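Side-chain contact in DNA repair and telomere maintenance protein nbs1 (Schizosaccharomyces pombe, PDB 3HUF), which serves as the phosphoprotein-binding adaptor of the MRN complex in DNA double-strand break repair, here seen as its N-terminal FHA and BRCT domains: residues L18-Y23 against G64-E69. Numbering follows the deposited sequence.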
loop_
_atom_site.group_PDB
_atom_site.type_symbol
_atom_site.label_atom_id
_atom_site.label_comp_id
_atom_site.label_asym_id
_atom_site.label_seq_id
_atom_site.Cartn_x
_atom_site.Cartn_y
_atom_site.Cartn_z
ATOM N N LEU A 18 -12.092 -2.691 10.191
ATOM C CA LEU A 18 -11.747 -3.406 11.408
ATOM C C LEU A 18 -10.239 -3.394 11.616
ATOM O O LEU A 18 -9.486 -3.875 10.805
ATOM C CB LEU A 18 -12.258 -4.867 11.335
ATOM C CG LEU A 18 -13.774 -5.056 11.188
ATOM C CD1 LEU A 18 -14.132 -6.579 11.301
ATOM C CD2 LEU A 18 -14.564 -4.214 12.229
ATOM N N PHE A 19 -9.801 -2.867 12.738
ATOM C CA PHE A 19 -8.392 -2.843 13.049
ATOM C C PHE A 19 -8.031 -4.098 13.850
ATOM O O PHE A 19 -8.915 -4.754 14.383
ATOM C CB PHE A 19 -8.082 -1.579 13.850
ATOM C CG PHE A 19 -8.591 -0.331 13.213
ATOM C CD1 PHE A 19 -9.506 0.481 13.878
ATOM C CD2 PHE A 19 -8.158 0.049 11.959
ATOM C CE1 PHE A 19 -9.973 1.660 13.290
ATOM C CE2 PHE A 19 -8.611 1.212 11.369
ATOM C CZ PHE A 19 -9.533 2.016 12.034
ATOM N N PRO A 20 -6.735 -4.466 13.874
ATOM C CA PRO A 20 -6.213 -5.450 14.812
ATOM C C PRO A 20 -6.765 -5.276 16.228
ATOM O O PRO A 20 -6.774 -4.159 16.756
ATOM C CB PRO A 20 -4.713 -5.172 14.777
ATOM C CG PRO A 20 -4.481 -4.844 13.284
ATOM C CD PRO A 20 -5.686 -4.004 12.936
ATOM N N GLY A 21 -7.202 -6.389 16.817
ATOM C CA GLY A 21 -7.773 -6.405 18.155
ATOM C C GLY A 21 -8.965 -7.339 18.096
ATOM O O GLY A 21 -9.110 -8.127 17.156
ATOM N N THR A 22 -9.836 -7.244 19.090
ATOM C CA THR A 22 -10.946 -8.166 19.207
ATOM C C THR A 22 -12.301 -7.470 19.234
ATOM O O THR A 22 -12.466 -6.430 19.864
ATOM C CB THR A 22 -10.799 -9.022 20.468
ATOM O OG1 THR A 22 -9.447 -9.506 20.570
ATOM C CG2 THR A 22 -11.710 -10.198 20.366
ATOM N N TYR A 23 -13.274 -8.071 18.568
ATOM C CA TYR A 23 -14.622 -7.560 18.484
ATOM C C TYR A 23 -15.582 -8.630 18.966
ATOM O O TYR A 23 -15.405 -9.805 18.662
ATOM C CB TYR A 23 -14.957 -7.203 17.031
ATOM C CG TYR A 23 -14.042 -6.127 16.467
ATOM C CD1 TYR A 23 -12.830 -6.463 15.848
ATOM C CD2 TYR A 23 -14.367 -4.773 16.592
ATOM C CE1 TYR A 23 -11.963 -5.472 15.341
ATOM C CE2 TYR A 23 -13.511 -3.770 16.086
ATOM C CZ TYR A 23 -12.317 -4.130 15.466
ATOM O OH TYR A 23 -11.486 -3.148 14.977
ATOM N N GLY A 64 -0.131 -9.963 1.857
ATOM C CA GLY A 64 -1.094 -10.827 2.554
ATOM C C GLY A 64 -1.844 -10.047 3.638
ATOM O O GLY A 64 -1.353 -9.013 4.114
ATOM N N PRO A 65 -3.046 -10.529 4.023
ATOM C CA PRO A 65 -3.847 -9.856 5.029
ATOM C C PRO A 65 -3.417 -10.167 6.469
ATOM O O PRO A 65 -2.730 -11.175 6.739
ATOM C CB PRO A 65 -5.246 -10.450 4.781
ATOM C CG PRO A 65 -4.982 -11.853 4.374
ATOM C CD PRO A 65 -3.721 -11.761 3.517
ATOM N N CYS A 66 -3.847 -9.326 7.401
ATOM C CA CYS A 66 -3.727 -9.665 8.818
ATOM C C CYS A 66 -4.585 -10.891 9.077
ATOM O O CYS A 66 -5.675 -11.023 8.495
ATOM C CB CYS A 66 -4.230 -8.525 9.679
ATOM S SG CYS A 66 -3.153 -7.083 9.675
ATOM N N GLU A 67 -4.086 -11.791 9.920
ATOM C CA GLU A 67 -4.833 -13.010 10.251
ATOM C C GLU A 67 -6.162 -12.639 10.909
ATOM O O GLU A 67 -6.215 -11.823 11.847
ATOM C CB GLU A 67 -4.028 -13.911 11.197
ATOM C CG GLU A 67 -4.714 -15.229 11.519
ATOM C CD GLU A 67 -3.786 -16.167 12.218
ATOM O OE1 GLU A 67 -4.174 -16.717 13.286
ATOM O OE2 GLU A 67 -2.654 -16.335 11.708
ATOM N N PHE A 68 -7.227 -13.240 10.398
ATOM C CA PHE A 68 -8.584 -12.949 10.848
ATOM C C PHE A 68 -9.103 -14.234 11.499
ATOM O O PHE A 68 -9.196 -15.273 10.850
ATOM C CB PHE A 68 -9.417 -12.557 9.619
ATOM C CG PHE A 68 -10.735 -11.864 9.931
ATOM C CD1 PHE A 68 -10.958 -10.556 9.485
ATOM C CD2 PHE A 68 -11.761 -12.523 10.623
ATOM C CE1 PHE A 68 -12.170 -9.917 9.734
ATOM C CE2 PHE A 68 -12.984 -11.896 10.858
ATOM C CZ PHE A 68 -13.185 -10.588 10.418
ATOM N N GLU A 69 -9.449 -14.160 12.786
ATOM C CA GLU A 69 -9.942 -15.322 13.518
ATOM C C GLU A 69 -11.387 -15.125 13.933
ATOM O O GLU A 69 -11.804 -14.011 14.251
ATOM C CB GLU A 69 -9.067 -15.584 14.751
ATOM C CG GLU A 69 -7.608 -15.526 14.420
ATOM C CD GLU A 69 -6.699 -15.500 15.623
ATOM O OE1 GLU A 69 -7.165 -15.203 16.738
ATOM O OE2 GLU A 69 -5.504 -15.769 15.443
#
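L18 and F68 meet at a single methyl, the tighter part of the contact: CD1 of L18 lies 4.2 Å from CE1 of F68, approaching the ring obliquely. F68 reaches that methyl because its CG stands anti to the backbone N (chi1 -164°), which brings the far end of the ring nearer to 18-23 than its CB direction alone would. The other touch, P20 CG against C66 SG at 4.4 Å, is a loose apolar contact and the slacker of the two, although all four touching side chains are buried. Together they bury only 102 Å² between the segments, and the closest CA atoms, those of P20 and C66, are 7.7 Å apart, so the two segments are not paired directly as strands.

L18 is backed within its own segment: its other methyl, CD2, sits 3.9 Å above the plane of the Y23 ring, offset toward its rim, while the Y23 hydroxyl accepts a bent hydrogen bond from F19 N (2.8 Å to OH, 136° at the hydrogen). L18 thus bridges Y23 and F68 with its two methyls.

Strand 48-52 runs between strands 21-26 and 68-72 in the FHA domain's mixed sheet, pairing with G21 and Y23 through I52 and F50. From the other sheet of the FHA sandwich, W2 meets F68 edge-to-face and A111 of strand 109-113 also touches F68, placing this contact between the two sheets.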